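Local atomic coordinates of dihydrofolate reductase (PDB entry 3TQ9), a protein that probably catalyses the NADPH-dependent reduction of dihydrofolate to tetrahydrofolate, a step that feeds glycine, purine and DNA precursor synthesis. Residues I3-A8 and E104-A109; L37-V42 and E92-G97; R58-I63 and E72-F77. All blocks are in the same frame, centred on the assembly; numbering follows the deposited sequence.

Contact 1 (I3-A8 and E104-A109). With MTX (methotrexate), chain C.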
loop_
_atom_site.group_PDB
_atom_site.type_symbol
_atom_site.label_atom_id
_atom_site.label_comp_id
_atom_site.label_asym_id
_atom_site.label_seq_id
_atom_site.Cartn_x
_atom_site.Cartn_y
_atom_site.Cartn_z
ATOM N N ILE A 3 -6.693 9.876 -1.661
ATOM C CA ILE A 3 -5.830 8.931 -0.944
ATOM C C ILE A 3 -6.239 7.507 -1.282
ATOM O O ILE A 3 -7.364 7.088 -0.999
ATOM C CB ILE A 3 -5.899 9.139 0.585
ATOM C CG1 ILE A 3 -5.319 10.503 0.960
ATOM C CG2 ILE A 3 -5.144 8.029 1.301
ATOM C CD1 ILE A 3 -5.412 10.816 2.424
ATOM N N THR A 4 -5.310 6.765 -1.879
ATOM C CA THR A 4 -5.586 5.444 -2.389
ATOM C C THR A 4 -4.722 4.410 -1.690
ATOM O O THR A 4 -3.507 4.588 -1.595
ATOM C CB THR A 4 -5.290 5.387 -3.875
ATOM O OG1 THR A 4 -6.133 6.323 -4.557
ATOM C CG2 THR A 4 -5.535 3.986 -4.418
ATOM N N LEU A 5 -5.355 3.346 -1.192
ATOM C CA LEU A 5 -4.631 2.196 -0.650
ATOM C C LEU A 5 -4.571 1.138 -1.737
ATOM O O LEU A 5 -5.595 0.802 -2.324
ATOM C CB LEU A 5 -5.335 1.616 0.582
ATOM C CG LEU A 5 -5.166 2.276 1.958
ATOM C CD1 LEU A 5 -5.263 3.761 1.876
ATOM C CD2 LEU A 5 -6.209 1.743 2.918
ATOM N N ILE A 6 -3.371 0.629 -2.011
ATOM C CA ILE A 6 -3.182 -0.502 -2.914
ATOM C C ILE A 6 -2.573 -1.651 -2.104
ATOM O O ILE A 6 -1.553 -1.477 -1.434
ATOM C CB ILE A 6 -2.304 -0.117 -4.157
ATOM C CG1 ILE A 6 -2.304 -1.239 -5.200
ATOM C CG2 ILE A 6 -0.872 0.246 -3.762
ATOM C CD1 ILE A 6 -1.716 -0.817 -6.525
ATOM N N ALA A 7 -3.221 -2.811 -2.123
ATOM C CA ALA A 7 -2.745 -3.954 -1.338
ATOM C C ALA A 7 -3.022 -5.253 -2.070
ATOM O O ALA A 7 -4.009 -5.353 -2.792
ATOM C CB ALA A 7 -3.399 -3.968 0.029
ATOM N N ALA A 8 -2.117 -6.221 -1.917
ATOM C CA ALA A 8 -2.351 -7.593 -2.344
ATOM C C ALA A 8 -2.538 -8.424 -1.085
ATOM O O ALA A 8 -1.742 -8.326 -0.145
ATOM C CB ALA A 8 -1.190 -8.113 -3.159
ATOM N N GLU A 104 -3.597 2.998 9.798
ATOM C CA GLU A 104 -3.678 4.430 10.071
ATOM C C GLU A 104 -4.259 5.184 8.865
ATOM O O GLU A 104 -5.047 6.105 9.030
ATOM C CB GLU A 104 -2.305 4.998 10.451
ATOM C CG GLU A 104 -2.403 6.331 11.226
ATOM C CD GLU A 104 -1.078 7.079 11.344
ATOM O OE1 GLU A 104 -0.014 6.428 11.216
ATOM O OE2 GLU A 104 -1.104 8.321 11.561
ATOM N N ALA A 105 -3.874 4.778 7.658
ATOM C CA ALA A 105 -4.398 5.378 6.424
ATOM C C ALA A 105 -5.881 5.078 6.175
ATOM O O ALA A 105 -6.609 5.941 5.703
ATOM C CB ALA A 105 -3.583 4.923 5.237
ATOM N N LEU A 106 -6.324 3.866 6.494
ATOM C CA LEU A 106 -7.659 3.396 6.104
ATOM C C LEU A 106 -8.800 4.401 6.349
ATOM O O LEU A 106 -9.614 4.633 5.455
ATOM C CB LEU A 106 -7.985 2.038 6.759
ATOM C CG LEU A 106 -9.291 1.346 6.336
ATOM C CD1 LEU A 106 -9.308 1.097 4.841
ATOM C CD2 LEU A 106 -9.470 0.050 7.087
ATOM N N PRO A 107 -8.867 5.002 7.551
ATOM C CA PRO A 107 -9.977 5.935 7.801
ATOM C C PRO A 107 -9.876 7.278 7.055
ATOM O O PRO A 107 -10.805 8.087 7.114
ATOM C CB PRO A 107 -9.920 6.145 9.320
ATOM C CG PRO A 107 -8.516 5.788 9.710
ATOM C CD PRO A 107 -8.097 4.720 8.776
ATOM N N LYS A 108 -8.752 7.510 6.383
ATOM C CA LYS A 108 -8.582 8.651 5.490
ATOM C C LYS A 108 -8.718 8.250 4.023
ATOM O O LYS A 108 -8.735 9.110 3.152
ATOM C CB LYS A 108 -7.217 9.289 5.725
ATOM C CG LYS A 108 -7.104 9.905 7.089
ATOM C CD LYS A 108 -5.724 10.477 7.348
ATOM C CE LYS A 108 -5.755 11.336 8.609
ATOM N NZ LYS A 108 -4.475 12.057 8.818
ATOM N N ALA A 109 -8.839 6.951 3.759
ATOM C CA ALA A 109 -8.797 6.420 2.401
ATOM C C ALA A 109 -10.008 6.831 1.593
ATOM O O ALA A 109 -11.129 6.695 2.048
ATOM C CB ALA A 109 -8.691 4.903 2.426
HETATM N N1 MTX C . 0.943 -5.839 -4.568
HETATM C C2 MTX C . -0.124 -4.959 -4.601
HETATM N NA2 MTX C . -1.169 -5.215 -5.371
HETATM N N3 MTX C . -0.118 -3.812 -3.833
HETATM C C4 MTX C . 0.954 -3.514 -3.021
HETATM N NA4 MTX C . 0.948 -2.404 -2.285
HETATM C C4A MTX C . 2.035 -4.388 -2.978
HETATM N N5 MTX C . 3.115 -4.099 -2.167
HETATM C C6 MTX C . 4.187 -4.952 -2.125
HETATM C C7 MTX C . 4.192 -6.122 -2.896
HETATM N N8 MTX C . 3.113 -6.419 -3.717
HETATM C C8A MTX C . 2.030 -5.556 -3.758
HETATM C C9 MTX C . 5.334 -4.578 -1.227
HETATM N N10 MTX C . 6.568 -5.206 -1.669
HETATM C CM MTX C . 7.184 -6.173 -0.739
HETATM C C11 MTX C . 8.059 -4.804 -5.605
HETATM C C12 MTX C . 8.541 -5.797 -4.770
HETATM C C13 MTX C . 8.044 -5.929 -3.478
HETATM C C14 MTX C . 7.062 -5.055 -3.007
HETATM C C15 MTX C . 6.590 -4.054 -3.857
HETATM C C16 MTX C . 7.087 -3.930 -5.151
HETATM C C MTX C . 8.613 -4.689 -6.994
HETATM O O MTX C . 9.871 -5.268 -7.269
HETATM N N MTX C . 7.928 -4.046 -7.936
HETATM C CA MTX C . 8.621 -3.388 -9.027
HETATM C CT MTX C . 7.873 -2.194 -9.501
HETATM O O1 MTX C . 6.715 -1.988 -9.097
HETATM O O2 MTX C . 8.420 -1.394 -10.295
HETATM C CB MTX C . 8.868 -4.324 -10.208
HETATM C CG MTX C . 7.830 -5.428 -10.339
HETATM C CD MTX C . 8.208 -6.272 -11.531
HETATM O OE1 MTX C . 7.634 -6.082 -12.634
HETATM O OE2 MTX C . 9.099 -7.158 -11.424
#

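Contact 2 (L37-V42 and E92-G97). With MTX (methotrexate), chain C.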
loop_
_atom_site.group_PDB
_atom_site.type_symbol
_atom_site.label_atom_id
_atom_site.label_comp_id
_atom_site.label_asym_id
_atom_site.label_seq_id
_atom_site.Cartn_x
_atom_site.Cartn_y
_atom_site.Cartn_z
ATOM N N LEU A 37 3.234 3.968 -11.096
ATOM C CA LEU A 37 4.228 4.699 -11.899
ATOM C C LEU A 37 3.943 6.203 -11.953
ATOM O O LEU A 37 2.843 6.623 -12.320
ATOM C CB LEU A 37 4.290 4.160 -13.348
ATOM C CG LEU A 37 5.386 3.169 -13.761
ATOM C CD1 LEU A 37 5.194 2.744 -15.211
ATOM C CD2 LEU A 37 6.759 3.766 -13.580
ATOM N N GLY A 38 4.954 6.996 -11.602
ATOM C CA GLY A 38 4.893 8.456 -11.691
ATOM C C GLY A 38 4.152 9.156 -10.565
ATOM O O GLY A 38 3.909 10.356 -10.640
ATOM N N LYS A 39 3.791 8.418 -9.521
ATOM C CA LYS A 39 3.011 8.980 -8.425
ATOM C C LYS A 39 3.764 8.863 -7.101
ATOM O O LYS A 39 4.683 8.048 -6.976
ATOM C CB LYS A 39 1.642 8.298 -8.342
ATOM C CG LYS A 39 0.762 8.584 -9.555
ATOM C CD LYS A 39 -0.466 7.673 -9.623
ATOM C CE LYS A 39 -1.204 7.806 -10.959
ATOM N NZ LYS A 39 -2.169 6.687 -11.190
ATOM N N PRO A 40 3.409 9.711 -6.122
ATOM C CA PRO A 40 3.940 9.539 -4.772
ATOM C C PRO A 40 3.417 8.260 -4.134
ATOM O O PRO A 40 2.194 8.086 -4.046
ATOM C CB PRO A 40 3.410 10.773 -4.021
ATOM C CG PRO A 40 3.104 11.764 -5.059
ATOM C CD PRO A 40 2.676 10.983 -6.261
ATOM N N ILE A 41 4.331 7.368 -3.738
ATOM C CA ILE A 41 3.972 6.176 -2.967
ATOM C C ILE A 41 4.466 6.332 -1.517
ATOM O O ILE A 41 5.623 6.705 -1.267
ATOM C CB ILE A 41 4.462 4.832 -3.615
ATOM C CG1 ILE A 41 5.979 4.774 -3.756
ATOM C CG2 ILE A 41 3.842 4.635 -4.978
ATOM C CD1 ILE A 41 6.482 3.410 -4.215
ATOM N N VAL A 42 3.558 6.080 -0.571
ATOM C CA VAL A 42 3.832 6.198 0.854
ATOM C C VAL A 42 3.899 4.789 1.443
ATOM O O VAL A 42 2.976 3.988 1.276
ATOM C CB VAL A 42 2.743 7.034 1.559
ATOM C CG1 VAL A 42 2.984 7.097 3.062
ATOM C CG2 VAL A 42 2.693 8.435 0.989
ATOM N N GLU A 92 -3.082 12.706 -6.541
ATOM C CA GLU A 92 -3.288 11.409 -5.910
ATOM C C GLU A 92 -2.060 10.994 -5.113
ATOM O O GLU A 92 -0.931 11.179 -5.564
ATOM C CB GLU A 92 -3.646 10.336 -6.955
ATOM C CG GLU A 92 -3.843 8.910 -6.372
ATOM C CD GLU A 92 -4.603 7.958 -7.314
ATOM O OE1 GLU A 92 -4.114 7.679 -8.431
ATOM O OE2 GLU A 92 -5.690 7.473 -6.930
ATOM N N VAL A 93 -2.297 10.454 -3.918
ATOM C CA VAL A 93 -1.254 9.833 -3.086
ATOM C C VAL A 93 -1.607 8.363 -2.906
ATOM O O VAL A 93 -2.755 8.030 -2.608
ATOM C CB VAL A 93 -1.137 10.516 -1.719
ATOM C CG1 VAL A 93 -0.117 9.800 -0.840
ATOM C CG2 VAL A 93 -0.764 11.988 -1.900
ATOM N N ILE A 94 -0.619 7.492 -3.113
ATOM C CA ILE A 94 -0.838 6.050 -3.073
ATOM C C ILE A 94 -0.113 5.442 -1.897
ATOM O O ILE A 94 1.106 5.520 -1.798
ATOM C CB ILE A 94 -0.391 5.363 -4.374
ATOM C CG1 ILE A 94 -1.219 5.904 -5.543
ATOM C CG2 ILE A 94 -0.574 3.859 -4.268
ATOM C CD1 ILE A 94 -0.886 5.290 -6.860
ATOM N N ILE A 95 -0.888 4.839 -1.005
ATOM C CA ILE A 95 -0.368 4.217 0.190
ATOM C C ILE A 95 -0.162 2.753 -0.141
ATOM O O ILE A 95 -1.124 2.059 -0.484
ATOM C CB ILE A 95 -1.362 4.326 1.372
ATOM C CG1 ILE A 95 -1.876 5.770 1.547
ATOM C CG2 ILE A 95 -0.709 3.808 2.660
ATOM C CD1 ILE A 95 -0.802 6.789 1.818
ATOM N N ILE A 96 1.082 2.284 -0.038
ATOM C CA ILE A 96 1.421 0.909 -0.413
ATOM C C ILE A 96 1.601 -0.059 0.772
ATOM O O ILE A 96 1.792 -1.226 0.560
ATOM C CB ILE A 96 2.665 0.855 -1.360
ATOM C CG1 ILE A 96 3.967 1.198 -0.640
ATOM C CG2 ILE A 96 2.479 1.783 -2.569
ATOM C CD1 ILE A 96 5.190 0.718 -1.367
ATOM N N GLY A 97 1.535 0.418 2.010
ATOM C CA GLY A 97 1.627 -0.468 3.177
ATOM C C GLY A 97 2.764 -0.094 4.104
ATOM O O GLY A 97 3.421 0.917 3.880
HETATM N N1 MTX C . 0.943 -5.839 -4.568
HETATM C C2 MTX C . -0.124 -4.959 -4.601
HETATM N NA2 MTX C . -1.169 -5.215 -5.371
HETATM N N3 MTX C . -0.118 -3.812 -3.833
HETATM C C4 MTX C . 0.954 -3.514 -3.021
HETATM N NA4 MTX C . 0.948 -2.404 -2.285
HETATM C C4A MTX C . 2.035 -4.388 -2.978
HETATM N N5 MTX C . 3.115 -4.099 -2.167
HETATM C C6 MTX C . 4.187 -4.952 -2.125
HETATM C C7 MTX C . 4.192 -6.122 -2.896
HETATM N N8 MTX C . 3.113 -6.419 -3.717
HETATM C C8A MTX C . 2.030 -5.556 -3.758
HETATM C C9 MTX C . 5.334 -4.578 -1.227
HETATM N N10 MTX C . 6.568 -5.206 -1.669
HETATM C CM MTX C . 7.184 -6.173 -0.739
HETATM C C11 MTX C . 8.059 -4.804 -5.605
HETATM C C12 MTX C . 8.541 -5.797 -4.770
HETATM C C13 MTX C . 8.044 -5.929 -3.478
HETATM C C14 MTX C . 7.062 -5.055 -3.007
HETATM C C15 MTX C . 6.590 -4.054 -3.857
HETATM C C16 MTX C . 7.087 -3.930 -5.151
HETATM C C MTX C . 8.613 -4.689 -6.994
HETATM O O MTX C . 9.871 -5.268 -7.269
HETATM N N MTX C . 7.928 -4.046 -7.936
HETATM C CA MTX C . 8.621 -3.388 -9.027
HETATM C CT MTX C . 7.873 -2.194 -9.501
HETATM O O1 MTX C . 6.715 -1.988 -9.097
HETATM O O2 MTX C . 8.420 -1.394 -10.295
HETATM C CB MTX C . 8.868 -4.324 -10.208
HETATM C CG MTX C . 7.830 -5.428 -10.339
HETATM C CD MTX C . 8.208 -6.272 -11.531
HETATM O OE1 MTX C . 7.634 -6.082 -12.634
HETATM O OE2 MTX C . 9.099 -7.158 -11.424
#

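Contact 3 (R58-I63 and E72-F77). With NDP (NADPH dihydro-nicotinamide-adenine-dinucleotide phosphate), chain B.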
loop_
_atom_site.group_PDB
_atom_site.type_symbol
_atom_site.label_atom_id
_atom_site.label_comp_id
_atom_site.label_asym_id
_atom_site.label_seq_id
_atom_site.Cartn_x
_atom_site.Cartn_y
_atom_site.Cartn_z
ATOM N N ARG A 58 9.226 6.540 -9.393
ATOM C CA ARG A 58 8.221 6.930 -8.408
ATOM C C ARG A 58 8.890 7.710 -7.291
ATOM O O ARG A 58 10.068 7.499 -6.994
ATOM C CB ARG A 58 7.593 5.699 -7.772
ATOM C CG ARG A 58 6.385 5.191 -8.472
ATOM C CD ARG A 58 6.300 3.699 -8.354
ATOM N NE ARG A 58 7.315 3.052 -9.174
ATOM C CZ ARG A 58 7.388 1.743 -9.376
ATOM N NH1 ARG A 58 6.503 0.921 -8.817
ATOM N NH2 ARG A 58 8.353 1.255 -10.141
ATOM N N ARG A 59 8.127 8.598 -6.665
ATOM C CA ARG A 59 8.604 9.299 -5.489
ATOM C C ARG A 59 8.364 8.383 -4.317
ATOM O O ARG A 59 7.220 8.188 -3.900
ATOM C CB ARG A 59 7.880 10.630 -5.291
ATOM C CG ARG A 59 8.447 11.454 -4.160
ATOM C CD ARG A 59 7.777 12.801 -4.078
ATOM N NE ARG A 59 8.154 13.495 -2.853
ATOM C CZ ARG A 59 7.613 14.631 -2.427
ATOM N NH1 ARG A 59 6.644 15.226 -3.120
ATOM N NH2 ARG A 59 8.043 15.174 -1.294
ATOM N N ASN A 60 9.440 7.791 -3.811
ATOM C CA ASN A 60 9.344 6.904 -2.684
ATOM C C ASN A 60 9.317 7.737 -1.430
ATOM O O ASN A 60 10.231 8.520 -1.198
ATOM C CB ASN A 60 10.528 5.954 -2.645
ATOM C CG ASN A 60 10.433 4.871 -3.681
ATOM O OD1 ASN A 60 10.216 3.714 -3.348
ATOM N ND2 ASN A 60 10.608 5.232 -4.947
ATOM N N ILE A 61 8.266 7.574 -0.627
ATOM C CA ILE A 61 8.130 8.294 0.635
ATOM C C ILE A 61 8.043 7.280 1.756
ATOM O O ILE A 61 7.157 6.422 1.743
ATOM C CB ILE A 61 6.876 9.192 0.646
ATOM C CG1 ILE A 61 6.871 10.107 -0.587
ATOM C CG2 ILE A 61 6.827 10.016 1.920
ATOM C CD1 ILE A 61 5.818 11.177 -0.570
ATOM N N VAL A 62 8.961 7.374 2.718
ATOM C CA VAL A 62 9.039 6.414 3.833
ATOM C C VAL A 62 8.730 7.060 5.201
ATOM O O VAL A 62 9.260 8.127 5.532
ATOM C CB VAL A 62 10.433 5.724 3.865
ATOM C CG1 VAL A 62 10.548 4.755 5.049
ATOM C CG2 VAL A 62 10.704 5.008 2.522
ATOM N N ILE A 63 7.873 6.398 5.987
ATOM C CA ILE A 63 7.470 6.885 7.297
ATOM C C ILE A 63 8.222 6.106 8.379
ATOM O O ILE A 63 8.137 4.879 8.435
ATOM C CB ILE A 63 5.944 6.735 7.536
ATOM C CG1 ILE A 63 5.138 7.260 6.343
ATOM C CG2 ILE A 63 5.528 7.456 8.820
ATOM C CD1 ILE A 63 5.525 8.610 5.875
ATOM N N GLU A 72 18.607 6.489 1.112
ATOM C CA GLU A 72 18.981 7.052 -0.176
ATOM C C GLU A 72 17.889 6.759 -1.207
ATOM O O GLU A 72 17.430 5.616 -1.325
ATOM C CB GLU A 72 20.321 6.461 -0.625
ATOM C CG GLU A 72 20.833 6.961 -1.971
ATOM C CD GLU A 72 22.194 6.384 -2.322
ATOM O OE1 GLU A 72 22.415 5.178 -2.057
ATOM O OE2 GLU A 72 23.042 7.133 -2.863
ATOM N N GLY A 73 17.477 7.804 -1.930
ATOM C CA GLY A 73 16.462 7.704 -2.986
ATOM C C GLY A 73 15.043 8.043 -2.557
ATOM O O GLY A 73 14.172 8.258 -3.410
ATOM N N CYS A 74 14.816 8.102 -1.239
ATOM C CA CYS A 74 13.483 8.257 -0.661
ATOM C C CYS A 74 13.359 9.524 0.191
ATOM O O CYS A 74 14.346 10.003 0.729
ATOM C CB CYS A 74 13.172 7.051 0.235
ATOM S SG CYS A 74 13.546 5.442 -0.486
ATOM N N ASP A 75 12.141 10.053 0.312
ATOM C CA ASP A 75 11.847 11.131 1.259
ATOM C C ASP A 75 11.362 10.507 2.552
ATOM O O ASP A 75 10.540 9.597 2.525
ATOM C CB ASP A 75 10.758 12.074 0.732
ATOM C CG ASP A 75 11.176 12.817 -0.508
ATOM O OD1 ASP A 75 12.380 12.806 -0.839
ATOM O OD2 ASP A 75 10.291 13.417 -1.160
ATOM N N ILE A 76 11.878 10.998 3.676
ATOM C CA ILE A 76 11.499 10.509 5.001
ATOM C C ILE A 76 10.542 11.482 5.657
ATOM O O ILE A 76 10.785 12.680 5.657
ATOM C CB ILE A 76 12.709 10.403 5.932
ATOM C CG1 ILE A 76 13.812 9.545 5.303
ATOM C CG2 ILE A 76 12.284 9.849 7.287
ATOM C CD1 ILE A 76 13.456 8.102 5.172
ATOM N N PHE A 77 9.458 10.964 6.221
ATOM C CA PHE A 77 8.570 11.765 7.059
ATOM C C PHE A 77 8.346 11.047 8.378
ATOM O O PHE A 77 8.452 9.824 8.456
ATOM C CB PHE A 77 7.236 12.015 6.359
ATOM C CG PHE A 77 7.320 12.979 5.201
ATOM C CD1 PHE A 77 7.158 14.342 5.402
ATOM C CD2 PHE A 77 7.525 12.514 3.910
ATOM C CE1 PHE A 77 7.213 15.228 4.334
ATOM C CE2 PHE A 77 7.583 13.386 2.838
ATOM C CZ PHE A 77 7.426 14.748 3.048
HETATM P PA NDP B . 5.046 -1.331 7.996
HETATM O O1A NDP B . 3.711 -0.724 8.309
HETATM O O2A NDP B . 5.430 -1.534 6.562
HETATM O O5B NDP B . 6.142 -0.395 8.662
HETATM C C5B NDP B . 6.133 -0.237 10.078
HETATM C C4B NDP B . 7.087 0.882 10.460
HETATM O O4B NDP B . 6.645 2.100 9.855
HETATM C C3B NDP B . 7.153 1.200 11.947
HETATM O O3B NDP B . 8.045 0.362 12.672
HETATM C C2B NDP B . 7.657 2.613 11.918
HETATM O O2B NDP B . 9.036 2.617 11.561
HETATM C C1B NDP B . 6.897 3.196 10.739
HETATM N N9A NDP B . 5.605 3.812 11.079
HETATM C C8A NDP B . 4.393 3.256 10.930
HETATM N N7A NDP B . 3.424 4.118 11.331
HETATM C C5A NDP B . 4.036 5.247 11.732
HETATM C C6A NDP B . 3.622 6.549 12.269
HETATM N N6A NDP B . 2.314 6.836 12.462
HETATM N N1A NDP B . 4.586 7.449 12.558
HETATM C C2A NDP B . 5.887 7.179 12.372
HETATM N N3A NDP B . 6.315 6.016 11.888
HETATM C C4A NDP B . 5.462 5.035 11.562
HETATM O O3 NDP B . 5.299 -2.704 8.801
HETATM P PN NDP B . 4.441 -4.076 8.738
HETATM O O1N NDP B . 3.059 -3.899 9.317
HETATM O O2N NDP B . 5.340 -5.112 9.344
HETATM O O5D NDP B . 4.295 -4.403 7.188
HETATM C C5D NDP B . 5.353 -5.057 6.499
HETATM C C4D NDP B . 4.830 -6.408 6.073
HETATM O O4D NDP B . 3.732 -6.222 5.177
HETATM C C3D NDP B . 5.893 -7.167 5.308
HETATM O O3D NDP B . 5.667 -8.574 5.440
HETATM C C2D NDP B . 5.647 -6.730 3.886
HETATM O O2D NDP B . 6.255 -7.643 2.964
HETATM C C1D NDP B . 4.117 -6.703 3.880
HETATM N N1N NDP B . 3.492 -5.839 2.880
HETATM C C2N NDP B . 2.570 -6.397 2.093
HETATM C C3N NDP B . 1.910 -5.674 1.130
HETATM C C7N NDP B . 0.885 -6.328 0.270
HETATM O O7N NDP B . 0.312 -5.669 -0.568
HETATM N N7N NDP B . 0.631 -7.621 0.424
HETATM C C4N NDP B . 2.245 -4.219 0.986
HETATM C C5N NDP B . 3.261 -3.684 1.875
HETATM C C6N NDP B . 3.837 -4.541 2.803
HETATM P P2B NDP B . 10.285 2.693 12.559
HETATM O O1X NDP B . 10.239 1.302 13.120
HETATM O O2X NDP B . 11.493 2.925 11.685
HETATM O O3X NDP B . 10.014 3.842 13.488
#

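Contact 1 (I3-A8 and E104-A109)
Ile3 and Ala109 bring the two backbones closest, with their CA atoms 5.1 Å apart. From there strand 3-8 runs away from the short 3-10 turn at 106-108, which follows the helical residues 104-105 and is closed by Lys108 N bonding to Ala105 O at 2.7 Å. Leu5 and Ile3 share the packing. Leu5 CD1 lies 3.7 Å from Ala109 CB and also meets Ala105 CB, while its CD2 reaches Leu106 CD1 at 3.7 Å, the two leucine side chains crossing at about a right angle. Ile3 has an extended chain (chi2 177°) that carries CD1 over the turn, 3.8 Å from Lys108 O and near Lys108 CB; the lysine ammonium leads off to a salt bridge with Asp81. In the dihydrofolate reductase fold this joins a central strand of the mixed sheet to the end of helix 99-105, with Ile95 of strand 92-97 packing against Ile3 and Leu5. Ile6, by contrast, serves the active site: its carbonyl O accepts a hydrogen bond from methotrexate NA4 at 2.8 Å, with an N-H...O angle of 140°, and its CG1 lies 3.6 Å from methotrexate N3. Beyond it, Ala8 CB touches the pteridine at N1, 3.4 Å away.

Contact 2 (L37-V42 and E92-G97)
Two neighbouring parallel strands in the middle of the dihydrofolate reductase sheet, 40-42 and 92-97, meet here, and the second leads to the pteridine pocket. Their axes approach to 4.6 Å and their directions differ by 34°. Three backbone bonds set the register: Ile94 N to Pro40 O, Val42 N to Ile94 O at 2.8 Å, and Ile96 N to Val42 O, with N-H...O angles between 164° and 168°. Ile41 shares one face with Ile94, and its CB lies 3.8 Å from Ile96 CG2. On the other face Val42 lies side by side with Ile95, Val42 CB 3.6 Å from Ile95 CD1, while Val42 CG2 sits 3.6 Å from Val93 CG1. At the start of the pair Lys39 stretches to place CD 3.7 Å from Ile94 CD1 and NZ 3.5 Å from Glu92 OE1, a rather long salt bridge; NZ also hydrogen-bonds Ile35 O weakly. Glu92 OE2 is hydrogen-bonded to Thr4 OG1. At the far end Ile96 O accepts a weak bond from methotrexate NA4, 3.2 Å long. Since Ile6 O also accepts from this amino group, the nitrogen is shared between two main-chain carbonyls, Ile96 O the weaker acceptor, which probably helps fix the pteridine's orientation.

Contact 3 (R58-I63 and E72-F77)
Arg59 reaches over to Asp75 where strand 74-77, the outermost on its side of the dihydrofolate reductase sheet, runs parallel to strand 59-63. Its CB carries CG anti to the backbone N (chi1 -174°), and the chain is extended to NE: CG and CD pass 4.0 and 3.9 Å from Asp75 OD2, and NE then meets it at 2.7 Å. NH2 binds it too, at 2.9 Å, and the long, weak ion pair of NH1 is with Glu90. The grip is thus side-on, two nitrogens on one oxygen, which they approach from opposite faces of the carboxylate; OD2 lies near the guanidinium plane, although the two flat groups stand 75° apart. One guanidinium face is met by Ile61 CD1, offset toward the rim. Main-chain bonds hold the strands in register: Asp75 N to Asn60 O, Val62 N to Asp75 O at 2.7 Å, and Phe77 N to Val62 O. On the face of Ile61 and Phe77, Ile61 CG2 presses 3.3 Å from CD2 at the edge of the phenyl ring, while Ile63 CD1 reaches Phe77 CB; helix 80-86 packs against the ring as well. On the other face Asn60 CB lies 3.7 Å from Cys74 SG, and Val62 CG2 touches Cys74 CB. Strand 59-63 ends against the adenosine half of NADPH, where Ile63 CG2 sits 3.5 Å from N3A of the adenine.

Setting out from the N terminus, strand 2-10 opens the widest loop, which contact 1 closes at the C-terminal end of helix 99-105. Inside it, contact 2 joins 37-42 to 92-97, and inside that, contact 3 closes the short loop between 58-63 and 72-77; the three nest without crossing. All reach one mixed sheet, in which the order 74-77, 59-63, 40-44, 92-97, 2-10 places their strands side by side. Contacts 1 and 2 touch through Thr4 O and Ile95 N, and contacts 2 and 3 through Ile41 O and Ile61 N, both probable hydrogen bonds. Contacts 1 and 3 do not touch, their centres being about 17 Å apart.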